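Local coordinates for carboxypeptidase A (Helicoverpa armigera, PDB 1JQG), which probably acts as a zinc-dependent metallocarboxypeptidase of the M14 family, removing residues from the C-terminal ends of peptide chains, at residues A[375-380]-A[418-423]; A[327-332]-A[350-355]; A[210-215]-A[296-301]; A[202-207]-A[412-417]; A[161-164]-A[170-173]. One frame throughout, in Å; residues are numbered along the deposited sequence.

Contact 1: A[375-380]-A[418-423]; sequences APFSYT and RAAAAA
In the zinc carboxypeptidase fold, a central mixed sheet is packed against helices, and here Phe-377, on strand 377-383, meets Ala-420 of helix 402-421 and Ala-423, three residues farther on. The backbones come closest at Phe-377 and Ala-420, whose CA atoms are 6.8 Å apart. One aromatic ring therefore bridges the two segments, and two methyl groups receive it. With CG anti to its own carbonyl carbon (chi1 -55°), Phe-377 directs its ring toward the helix, leading with the CD1-CE1 side. CD1 lies 4.1 Å from CB of Ala-420 in a simple apolar contact. CE1 passes at the same distance, 4.1 Å, from the carbonyl O of Ala-420, an atom that already accepts a backbone hydrogen bond from the N of Ala-423. Leu-328 and Ile-331 of helix 325-340 also touch Phe-377, which is buried between that helix and helix 402-421. Ala-423 makes the closest approach, its CB standing at the ring edge, near the ring plane, 3.4 Å from CE1 and 3.8 Å from CZ of Phe-377.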
# COMPACT_ATOMS: atom_id res chain seq x y z
N ALA A 375 17.49 -4.87 3.20
CA ALA A 375 17.47 -5.22 1.77
C ALA A 375 18.27 -4.20 0.98
O ALA A 375 18.03 -2.98 1.01
CB ALA A 375 16.02 -5.30 1.32
N PRO A 376 19.11 -4.69 0.07
CA PRO A 376 19.85 -3.87 -0.88
C PRO A 376 18.92 -3.31 -1.93
O PRO A 376 19.23 -2.38 -2.67
CB PRO A 376 20.89 -4.81 -1.47
CG PRO A 376 20.93 -5.99 -0.56
CD PRO A 376 19.53 -6.11 -0.02
N PHE A 377 17.78 -3.97 -2.12
CA PHE A 377 16.75 -3.59 -3.09
C PHE A 377 15.42 -3.50 -2.37
O PHE A 377 14.97 -4.48 -1.75
CB PHE A 377 16.68 -4.62 -4.22
CG PHE A 377 18.01 -4.84 -4.91
CD1 PHE A 377 18.80 -5.92 -4.56
CD2 PHE A 377 18.48 -3.96 -5.85
CE1 PHE A 377 20.02 -6.15 -5.17
CE2 PHE A 377 19.71 -4.16 -6.47
CZ PHE A 377 20.46 -5.26 -6.14
N SER A 378 14.79 -2.34 -2.40
CA SER A 378 13.53 -2.12 -1.69
C SER A 378 12.67 -1.13 -2.45
O SER A 378 12.97 -0.02 -2.84
CB SER A 378 13.81 -1.67 -0.26
OG SER A 378 12.67 -1.49 0.52
N TYR A 379 11.45 -1.53 -2.77
CA TYR A 379 10.50 -0.70 -3.50
C TYR A 379 9.18 -0.54 -2.74
O TYR A 379 8.74 -1.40 -1.94
CB TYR A 379 10.28 -1.30 -4.91
CG TYR A 379 11.58 -1.51 -5.69
CD1 TYR A 379 12.23 -2.75 -5.58
CD2 TYR A 379 12.14 -0.53 -6.49
CE1 TYR A 379 13.40 -2.97 -6.25
CE2 TYR A 379 13.31 -0.79 -7.19
CZ TYR A 379 13.95 -2.00 -7.06
OH TYR A 379 15.12 -2.29 -7.69
N THR A 380 8.46 0.49 -3.11
CA THR A 380 7.09 0.74 -2.69
C THR A 380 6.21 0.71 -3.95
O THR A 380 6.39 1.55 -4.82
CB THR A 380 6.97 2.05 -1.93
OG1 THR A 380 5.58 2.44 -2.05
CG2 THR A 380 7.80 3.20 -2.51
N ARG A 418 13.74 -12.71 -8.77
CA ARG A 418 14.79 -13.45 -9.43
C ARG A 418 15.98 -12.56 -9.73
O ARG A 418 17.16 -12.98 -9.63
CB ARG A 418 14.28 -14.13 -10.72
CG ARG A 418 13.43 -15.36 -10.45
CD ARG A 418 13.13 -16.20 -11.69
NE ARG A 418 12.07 -15.64 -12.47
CZ ARG A 418 11.00 -16.30 -12.89
NH1 ARG A 418 10.88 -17.57 -12.58
NH2 ARG A 418 10.03 -15.75 -13.61
N ALA A 419 15.69 -11.34 -10.18
CA ALA A 419 16.73 -10.34 -10.45
C ALA A 419 17.44 -9.89 -9.18
O ALA A 419 18.67 -9.80 -9.14
CB ALA A 419 16.14 -9.12 -11.15
N ALA A 420 16.65 -9.68 -8.11
CA ALA A 420 17.22 -9.22 -6.84
C ALA A 420 18.03 -10.35 -6.20
O ALA A 420 19.05 -10.12 -5.58
CB ALA A 420 16.10 -8.75 -5.93
N ALA A 421 17.57 -11.59 -6.32
CA ALA A 421 18.22 -12.76 -5.79
C ALA A 421 19.53 -12.99 -6.55
O ALA A 421 20.56 -13.28 -5.94
CB ALA A 421 17.32 -14.00 -5.93
N ALA A 422 19.54 -12.68 -7.85
CA ALA A 422 20.72 -12.82 -8.68
C ALA A 422 21.80 -11.81 -8.32
O ALA A 422 22.95 -11.98 -8.73
CB ALA A 422 20.49 -12.75 -10.19
N ALA A 423 21.51 -10.85 -7.44
CA ALA A 423 22.50 -10.03 -6.76
C ALA A 423 23.14 -10.79 -5.58
O ALA A 423 23.22 -10.36 -4.40
CB ALA A 423 21.96 -8.75 -6.15

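Contact 2: A[327-332]-A[350-355]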
# COMPACT_ATOMS: atom_id res chain seq x y z
N GLN A 327 21.29 0.32 -10.11
CA GLN A 327 20.79 -1.05 -9.99
C GLN A 327 19.32 -1.11 -9.58
O GLN A 327 18.53 -1.84 -10.18
CB GLN A 327 21.61 -1.82 -8.96
CG GLN A 327 23.07 -2.01 -9.32
CD GLN A 327 23.86 -2.78 -8.27
OE1 GLN A 327 23.57 -3.98 -8.05
NE2 GLN A 327 24.83 -2.12 -7.63
N LEU A 328 18.93 -0.23 -8.65
CA LEU A 328 17.55 -0.13 -8.21
C LEU A 328 16.61 0.22 -9.36
O LEU A 328 15.53 -0.35 -9.52
CB LEU A 328 17.48 0.92 -7.13
CG LEU A 328 17.91 0.57 -5.70
CD1 LEU A 328 17.79 1.83 -4.85
CD2 LEU A 328 16.98 -0.49 -5.11
N HIS A 329 16.99 1.24 -10.17
CA HIS A 329 16.14 1.66 -11.27
C HIS A 329 16.04 0.58 -12.35
O HIS A 329 14.97 0.38 -12.93
CB HIS A 329 16.65 2.98 -11.83
CG HIS A 329 15.63 3.71 -12.66
ND1 HIS A 329 15.35 3.35 -13.97
CD2 HIS A 329 14.83 4.74 -12.37
CE1 HIS A 329 14.42 4.16 -14.44
NE2 HIS A 329 14.07 5.01 -13.48
N LEU A 330 17.14 -0.08 -12.65
CA LEU A 330 17.22 -1.12 -13.65
C LEU A 330 16.27 -2.26 -13.36
O LEU A 330 15.49 -2.75 -14.18
CB LEU A 330 18.65 -1.66 -13.74
CG LEU A 330 19.00 -2.68 -14.80
CD1 LEU A 330 18.62 -2.26 -16.22
CD2 LEU A 330 20.52 -2.94 -14.84
N ILE A 331 16.25 -2.74 -12.09
CA ILE A 331 15.37 -3.84 -11.71
C ILE A 331 13.93 -3.37 -11.69
O ILE A 331 13.00 -4.12 -12.08
CB ILE A 331 15.76 -4.44 -10.37
CG1 ILE A 331 17.16 -5.07 -10.47
CG2 ILE A 331 14.80 -5.49 -9.85
CD1 ILE A 331 17.72 -5.68 -9.21
N GLY A 332 13.73 -2.11 -11.30
CA GLY A 332 12.42 -1.51 -11.33
C GLY A 332 11.81 -1.47 -12.71
O GLY A 332 10.61 -1.71 -12.87
N TYR A 350 3.53 1.48 -16.37
CA TYR A 350 4.15 1.75 -15.07
C TYR A 350 5.26 2.79 -15.14
O TYR A 350 6.08 2.75 -16.03
CB TYR A 350 4.68 0.45 -14.44
CG TYR A 350 3.78 -0.11 -13.37
CD1 TYR A 350 2.58 -0.73 -13.66
CD2 TYR A 350 4.18 -0.01 -12.04
CE1 TYR A 350 1.76 -1.25 -12.65
CE2 TYR A 350 3.37 -0.52 -11.02
CZ TYR A 350 2.19 -1.14 -11.33
OH TYR A 350 1.41 -1.63 -10.33
N ILE A 351 5.29 3.68 -14.18
CA ILE A 351 6.37 4.65 -13.98
C ILE A 351 7.40 4.11 -12.98
O ILE A 351 7.04 3.49 -11.97
CB ILE A 351 5.74 5.95 -13.41
CG1 ILE A 351 4.75 6.53 -14.42
CG2 ILE A 351 6.80 6.95 -12.94
CD1 ILE A 351 4.00 7.76 -13.93
N VAL A 352 8.67 4.40 -13.22
CA VAL A 352 9.75 4.02 -12.35
C VAL A 352 10.54 5.25 -11.91
O VAL A 352 10.88 6.11 -12.69
CB VAL A 352 10.69 2.98 -13.02
CG1 VAL A 352 11.68 2.47 -11.95
CG2 VAL A 352 9.93 1.76 -13.54
N GLY A 353 10.94 5.33 -10.66
CA GLY A 353 11.76 6.39 -10.19
C GLY A 353 11.86 6.58 -8.68
O GLY A 353 11.28 5.85 -7.90
N ASN A 354 12.62 7.59 -8.28
CA ASN A 354 12.77 8.01 -6.90
C ASN A 354 11.45 8.60 -6.36
O ASN A 354 10.78 9.30 -7.10
CB ASN A 354 13.95 9.01 -6.83
CG ASN A 354 14.17 9.56 -5.44
OD1 ASN A 354 14.75 8.85 -4.65
ND2 ASN A 354 13.71 10.76 -5.15
N ILE A 355 11.17 8.38 -5.09
CA ILE A 355 10.00 8.79 -4.37
C ILE A 355 9.83 10.30 -4.36
O ILE A 355 8.77 10.76 -4.75
CB ILE A 355 10.00 8.30 -2.89
CG1 ILE A 355 9.97 6.77 -2.85
CG2 ILE A 355 8.77 8.84 -2.16
CD1 ILE A 355 10.14 6.17 -1.46
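Val-352, on strand 351-354, reaches across to His-329 and Gly-332 of helix 325-340, and its side chain provides nearly all of the strand's share. Beginning at the root, CB of Val-352 sits 4.0 Å from NE2 of His-329, already beside the imidazole. From there the two methyls part company. CG1, anti to the backbone N (chi1 -172°), comes to rest over the middle of one face of the imidazole, 3.9 Å from the ring centroid and 13° off the ring normal, a well-centred CH-pi contact. CG2 takes the other direction and settles against the helix backbone, 3.6 Å from the carbonyl O of Gly-332; the absence of a side chain on that glycine leaves room for CG1. The His-329 ring also uses its far end: NE2 donates a weak hydrogen bond to the carbonyl O of Val-352, 3.5 Å long and bent to 137°. Its neighbour CD2 lies 4.1 Å from CA of Gly-353, whose fully extended backbone angles suit a glycine. Val-352 thus meets the imidazole with a methyl over its face and, weakly, with its carbonyl at NE2. Helix and strand run nearly antiparallel, their short axes approaching to 8.1 Å. Such packing is expected in a beta-alpha-beta crossover, here strand 311-314, helix 325-340 and strand 351-354, with the returning strand parallel to the first at the border of the sheet.

Contact 3: A[210-215]-A[296-301]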
# COMPACT_ATOMS: atom_id res chain seq x y z
N ASN A 210 14.66 -21.96 -4.52
CA ASN A 210 15.85 -21.12 -4.30
C ASN A 210 15.63 -19.86 -3.47
O ASN A 210 16.51 -19.04 -3.30
CB ASN A 210 16.46 -20.78 -5.66
CG ASN A 210 16.96 -22.03 -6.38
OD1 ASN A 210 17.67 -22.86 -5.78
ND2 ASN A 210 16.58 -22.13 -7.65
N ILE A 211 14.40 -19.53 -3.10
CA ILE A 211 14.04 -18.34 -2.39
C ILE A 211 13.15 -18.60 -1.17
O ILE A 211 12.18 -19.36 -1.26
CB ILE A 211 13.36 -17.31 -3.33
CG1 ILE A 211 14.25 -16.99 -4.55
CG2 ILE A 211 13.09 -16.00 -2.58
CD1 ILE A 211 13.61 -16.15 -5.64
N ASP A 212 13.47 -17.96 -0.07
CA ASP A 212 12.62 -17.95 1.13
C ASP A 212 11.72 -16.71 1.20
O ASP A 212 12.17 -15.62 0.85
CB ASP A 212 13.50 -17.95 2.37
CG ASP A 212 14.05 -19.30 2.72
OD1 ASP A 212 13.69 -20.30 2.10
OD2 ASP A 212 14.90 -19.41 3.65
N TRP A 213 10.43 -16.89 1.45
CA TRP A 213 9.48 -15.78 1.36
C TRP A 213 8.79 -15.49 2.70
O TRP A 213 8.52 -16.33 3.56
CB TRP A 213 8.42 -16.01 0.30
CG TRP A 213 8.93 -16.39 -1.04
CD1 TRP A 213 9.49 -17.59 -1.42
CD2 TRP A 213 8.88 -15.60 -2.23
NE1 TRP A 213 9.81 -17.57 -2.76
CE2 TRP A 213 9.44 -16.36 -3.28
CE3 TRP A 213 8.40 -14.32 -2.53
CZ2 TRP A 213 9.55 -15.88 -4.59
CZ3 TRP A 213 8.52 -13.84 -3.79
CH2 TRP A 213 9.09 -14.60 -4.82
N ILE A 214 8.53 -14.19 2.91
CA ILE A 214 7.82 -13.68 4.05
C ILE A 214 6.70 -12.85 3.46
O ILE A 214 6.93 -11.87 2.74
CB ILE A 214 8.71 -12.83 4.98
CG1 ILE A 214 9.74 -13.71 5.71
CG2 ILE A 214 7.86 -12.08 6.02
CD1 ILE A 214 10.75 -12.97 6.56
N ILE A 215 5.44 -13.20 3.77
CA ILE A 215 4.30 -12.47 3.26
C ILE A 215 3.38 -12.05 4.38
O ILE A 215 2.86 -12.91 5.10
CB ILE A 215 3.54 -13.30 2.21
CG1 ILE A 215 4.49 -13.70 1.06
CG2 ILE A 215 2.35 -12.51 1.67
CD1 ILE A 215 3.85 -14.45 -0.08
N ARG A 296 17.55 -9.70 8.50
CA ARG A 296 18.31 -8.67 7.78
C ARG A 296 19.61 -9.22 7.22
O ARG A 296 20.13 -8.66 6.26
CB ARG A 296 18.63 -7.45 8.67
CG ARG A 296 19.45 -7.80 9.90
CD ARG A 296 19.69 -6.59 10.77
NE ARG A 296 19.96 -6.93 12.17
CZ ARG A 296 19.74 -6.10 13.19
NH1 ARG A 296 19.24 -4.89 12.89
NH2 ARG A 296 20.00 -6.50 14.43
N ASN A 297 20.09 -10.32 7.80
CA ASN A 297 21.30 -11.00 7.38
C ASN A 297 21.26 -11.53 5.96
O ASN A 297 22.28 -11.61 5.28
CB ASN A 297 21.58 -12.19 8.32
CG ASN A 297 22.95 -12.79 8.06
OD1 ASN A 297 24.01 -12.16 8.16
ND2 ASN A 297 22.90 -14.08 7.74
N ARG A 298 20.08 -11.87 5.44
CA ARG A 298 19.96 -12.37 4.09
C ARG A 298 18.75 -11.90 3.28
O ARG A 298 18.42 -12.50 2.25
CB ARG A 298 20.01 -13.91 4.12
CG ARG A 298 18.83 -14.55 4.86
CD ARG A 298 19.18 -16.03 5.10
NE ARG A 298 18.11 -16.71 5.78
CZ ARG A 298 17.18 -17.49 5.28
NH1 ARG A 298 17.19 -17.72 3.97
NH2 ARG A 298 16.25 -18.06 6.06
N MET A 299 18.12 -10.81 3.66
CA MET A 299 17.01 -10.22 2.93
C MET A 299 17.48 -9.56 1.62
O MET A 299 18.26 -8.60 1.69
CB MET A 299 16.28 -9.13 3.75
CG MET A 299 14.96 -8.72 3.11
SD MET A 299 13.95 -7.63 4.08
CE MET A 299 13.45 -8.73 5.43
N ALA A 300 17.01 -10.11 0.49
CA ALA A 300 17.45 -9.57 -0.80
C ALA A 300 16.47 -8.53 -1.36
O ALA A 300 16.94 -7.61 -2.05
CB ALA A 300 17.65 -10.66 -1.84
N LEU A 301 15.18 -8.67 -1.09
CA LEU A 301 14.19 -7.78 -1.68
C LEU A 301 13.03 -7.53 -0.69
O LEU A 301 12.62 -8.49 0.01
CB LEU A 301 13.59 -8.36 -2.97
CG LEU A 301 12.55 -7.54 -3.71
CD1 LEU A 301 13.02 -6.17 -4.21
CD2 LEU A 301 12.04 -8.34 -4.92
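Asp-212 and Arg-298 form a salt bridge that concentrates the contact in a single carboxylate oxygen. OD2 of Asp-212 takes both terminal nitrogens of the guanidinium, NH1 at 2.9 Å and NH2 at 3.1 Å, so the grip is end-on and two-pronged but falls on one atom. OD2 lies in the guanidinium plane, at its edge, while the carboxylate is turned 76° from that plane. As a consequence NH2 uses the anti lone pair of OD2, whereas NH1 comes in from above the carboxylate plane, 37° out of it. Arg-298 reaches this point with its chain extended from CG to NE. Both groups have further partners: OD1 of Asp-212 is bonded to Ser-162 OG and NH1 of Arg-298 to the carbonyl O of Lys-171, which should fix how each is turned. Away from this knot the join is slack. Ile-214 and Met-299 bury little of each other, CD1 of Ile-214 staying 5.2 Å from CE of Met-299, and Arg-296 and Asn-297, in the loop leading to Arg-298, are exposed. Strands 212-216 and 299-307 are not sheet neighbours: strand 173-178 runs between them, and the salt bridge spans its beginning, where Val-173 touches Arg-298.

Contact 4: A[202-207]-A[412-417]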
# COMPACT_ATOMS: atom_id res chain seq x y z
N VAL A 202 1.67 -24.17 -7.72
CA VAL A 202 3.09 -23.96 -7.98
C VAL A 202 3.46 -24.36 -9.41
O VAL A 202 3.73 -25.54 -9.71
CB VAL A 202 3.95 -24.77 -7.00
CG1 VAL A 202 5.42 -24.39 -7.17
CG2 VAL A 202 3.48 -24.56 -5.57
N THR A 203 3.49 -23.38 -10.32
CA THR A 203 3.86 -23.66 -11.69
C THR A 203 5.32 -23.34 -12.00
O THR A 203 5.87 -23.69 -13.06
CB THR A 203 2.94 -22.95 -12.69
OG1 THR A 203 2.85 -21.56 -12.40
CG2 THR A 203 1.53 -23.56 -12.66
N GLU A 204 6.01 -22.70 -11.06
CA GLU A 204 7.40 -22.31 -11.17
C GLU A 204 8.19 -22.73 -9.95
O GLU A 204 8.29 -21.93 -9.02
CB GLU A 204 7.55 -20.81 -11.39
CG GLU A 204 7.06 -20.34 -12.76
CD GLU A 204 6.97 -18.83 -12.88
OE1 GLU A 204 5.82 -18.33 -12.91
OE2 GLU A 204 8.09 -18.27 -12.94
N SER A 205 8.88 -23.86 -10.04
CA SER A 205 9.59 -24.46 -8.93
C SER A 205 10.82 -23.69 -8.48
O SER A 205 11.23 -23.76 -7.33
CB SER A 205 10.01 -25.90 -9.33
OG SER A 205 10.86 -25.84 -10.46
N ASP A 206 11.43 -22.91 -9.39
CA ASP A 206 12.62 -22.15 -9.03
C ASP A 206 12.35 -21.10 -7.95
O ASP A 206 13.20 -20.88 -7.07
CB ASP A 206 13.21 -21.51 -10.27
CG ASP A 206 12.35 -20.44 -10.91
OD1 ASP A 206 11.18 -20.68 -11.28
OD2 ASP A 206 12.90 -19.31 -11.03
N LEU A 207 11.13 -20.52 -7.96
CA LEU A 207 10.78 -19.46 -7.04
C LEU A 207 10.60 -19.93 -5.60
O LEU A 207 10.80 -19.14 -4.68
CB LEU A 207 9.50 -18.74 -7.47
CG LEU A 207 9.55 -18.01 -8.83
CD1 LEU A 207 8.18 -17.47 -9.19
CD2 LEU A 207 10.52 -16.86 -8.87
N GLY A 412 5.50 -8.86 -12.16
CA GLY A 412 6.58 -7.95 -11.79
C GLY A 412 7.38 -8.45 -10.59
O GLY A 412 8.59 -8.33 -10.52
N ILE A 413 6.66 -9.03 -9.63
CA ILE A 413 7.26 -9.53 -8.41
C ILE A 413 8.25 -10.66 -8.67
O ILE A 413 9.32 -10.64 -8.10
CB ILE A 413 6.17 -9.95 -7.39
CG1 ILE A 413 5.31 -8.74 -7.02
CG2 ILE A 413 6.80 -10.56 -6.14
CD1 ILE A 413 4.22 -8.89 -5.99
N LYS A 414 7.87 -11.68 -9.45
CA LYS A 414 8.75 -12.80 -9.69
C LYS A 414 9.99 -12.41 -10.51
O LYS A 414 11.10 -12.97 -10.43
CB LYS A 414 8.01 -13.98 -10.34
CG LYS A 414 7.52 -13.82 -11.75
CD LYS A 414 6.50 -14.94 -12.09
CE LYS A 414 5.74 -14.57 -13.37
NZ LYS A 414 5.12 -15.79 -13.93
N VAL A 415 9.85 -11.40 -11.36
CA VAL A 415 10.94 -10.91 -12.18
C VAL A 415 11.90 -10.19 -11.26
O VAL A 415 13.12 -10.30 -11.46
CB VAL A 415 10.46 -9.98 -13.29
CG1 VAL A 415 11.58 -9.12 -13.84
CG2 VAL A 415 9.89 -10.75 -14.49
N GLY A 416 11.31 -9.48 -10.29
CA GLY A 416 12.12 -8.72 -9.34
C GLY A 416 12.85 -9.63 -8.36
O GLY A 416 14.05 -9.44 -8.11
N ALA A 417 12.11 -10.62 -7.86
CA ALA A 417 12.65 -11.58 -6.91
C ALA A 417 13.85 -12.33 -7.50
O ALA A 417 14.82 -12.50 -6.79
CB ALA A 417 11.67 -12.57 -6.30
O HOH W 1 7.71 -16.17 -15.07
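The chain enters helix 206-209 beside the second half of helix 402-421, and the two backbones come nearest at Leu-207 and Lys-414, whose CA atoms are 7.4 Å apart. Lys-414 supplies nearly all of the helix 402-421 side, with contacts at its CB, its CD and its tip. Its CG lies between the backbone N and the carbonyl carbon (chi1 68°), and beyond it the chain is extended. At the base, CB packs 3.7 Å from CD1 of Leu-207. Farther out the lysine crosses Glu-204 at about a right angle, and its CD passes 3.6 Å from OE1 of Glu-204. At the tip, NZ donates to OE1 of Glu-204 over 2.8 Å, a salt bridge that arrives on the syn side and 17° out of the carboxylate plane. A water closes the circuit: it accepts from NZ of Lys-414 at 2.9 Å and donates to OE2 of Glu-204 at 3.0 Å. OE2 also forms a salt bridge with Arg-418, one helical turn beyond Lys-414, which is joined in turn by Asp-206. Glu-204 thus has a cation for each of its oxygens, a setting that would favour its ionised form, while the leucine shields the aliphatic root of the lysine and the bound water marks the polar end.

Contact 5: A[161-164]-A[170-173]; sequences ISTT and SKPV
The two segments are the two limbs of the loop between strands 155-161 and 173-178, held well apart, with 9.2 Å between the CA atoms of Thr-164 and Lys-171, a gap bridged by the long side chain of Lys-171. Its chain leaves with CG anti to the carbonyl carbon and is bent further out at chi3 (54°), which swings the ammonium group among three hydroxyl residues. It meets Thr-164 tip to tip: NZ of Lys-171 donates to OG1 of Thr-164 at 3.2 Å, and CD of the lysine lies 3.6 Å from the same oxygen. Thr-163 comes in across the lysine, at about a right angle, placing its OG1 3.3 Å from NZ of Lys-171. Ser-162 shapes the receiving limb more than it touches the lysine. Its OG accepts from the backbone N of Thr-164 at 3.0 Å, an ST turn that curls the chain and brings the threonines round; it is also bonded to Phe-166 N, though its strongest partner is Asp-212. Lys-171 NZ has weaker links with Asp-212 OD1 and the carbonyl O of Asn-209, so several oxygens lie near the ammonium group. The strands that this loop connects are not adjacent: strand 212-216 is inserted between them in the sheet, and the loop passes around its beginning, with Asp-212 touching Thr-164 and Val-173.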
# COMPACT_ATOMS: atom_id res chain seq x y z
N ILE A 161 7.14 -18.90 3.83
CA ILE A 161 7.13 -19.95 2.81
C ILE A 161 8.57 -20.38 2.48
O ILE A 161 9.44 -19.58 2.13
CB ILE A 161 6.41 -19.46 1.54
CG1 ILE A 161 5.02 -18.95 1.91
CG2 ILE A 161 6.42 -20.58 0.51
CD1 ILE A 161 4.13 -18.28 0.90
N SER A 162 8.85 -21.66 2.66
CA SER A 162 10.16 -22.23 2.45
C SER A 162 10.16 -23.76 2.37
O SER A 162 9.59 -24.50 3.18
CB SER A 162 11.13 -21.78 3.56
OG SER A 162 12.39 -22.44 3.39
N THR A 163 10.96 -24.31 1.50
CA THR A 163 11.13 -25.75 1.35
C THR A 163 12.23 -26.25 2.29
O THR A 163 12.39 -27.44 2.63
CB THR A 163 11.53 -26.17 -0.08
OG1 THR A 163 12.74 -25.45 -0.36
CG2 THR A 163 10.50 -25.85 -1.13
N THR A 164 13.04 -25.33 2.79
CA THR A 164 14.10 -25.66 3.74
C THR A 164 13.82 -25.11 5.13
O THR A 164 14.68 -24.98 6.00
CB THR A 164 15.45 -25.11 3.27
OG1 THR A 164 15.22 -23.72 2.94
CG2 THR A 164 15.93 -25.92 2.08
N SER A 170 22.00 -19.83 2.93
CA SER A 170 22.51 -19.44 1.61
C SER A 170 21.39 -18.88 0.73
O SER A 170 21.66 -18.17 -0.23
CB SER A 170 23.18 -20.63 0.91
OG SER A 170 22.24 -21.67 0.64
N LYS A 171 20.14 -19.24 0.98
CA LYS A 171 19.00 -18.79 0.20
C LYS A 171 18.61 -17.37 0.60
O LYS A 171 18.47 -17.02 1.78
CB LYS A 171 17.78 -19.71 0.35
CG LYS A 171 18.05 -21.16 -0.08
CD LYS A 171 16.96 -22.16 0.25
CE LYS A 171 15.62 -21.71 -0.29
NZ LYS A 171 14.61 -22.77 -0.02
N PRO A 172 18.36 -16.51 -0.38
CA PRO A 172 17.92 -15.15 -0.14
C PRO A 172 16.48 -15.07 0.35
O PRO A 172 15.67 -15.92 0.00
CB PRO A 172 18.02 -14.48 -1.54
CG PRO A 172 17.81 -15.62 -2.46
CD PRO A 172 18.53 -16.78 -1.82
N VAL A 173 16.12 -14.04 1.09
CA VAL A 173 14.76 -13.77 1.55
C VAL A 173 14.10 -12.59 0.83
O VAL A 173 14.69 -11.52 0.59
CB VAL A 173 14.79 -13.47 3.05
CG1 VAL A 173 13.43 -13.13 3.64
CG2 VAL A 173 15.34 -14.65 3.81

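Contacts 1, 2 and 3 all reach the eight-stranded sheet, and helix 402-421 ties contact 1 to contact 4. Contacts 1 and 2, with centres 12 Å apart, meet through a probable hydrogen bond from Tyr-379 OH to Leu-328 O (2.7 Å). Contact 3 joins contact 4 through Trp-213 NE1 and Leu-207 O, also 2.7 Å and a probable hydrogen bond, and lies about 7 Å from contact 5 between centres. Contact 2 lies fairly close to the predicted active site: about 10 Å separate the residues Gly-353 and Glu-382, the latter the predicted proton donor/acceptor. Strand 377-383 of contact 1 carries that glutamate, and strand 299-307 of contact 3 carries the zinc ligand His-306.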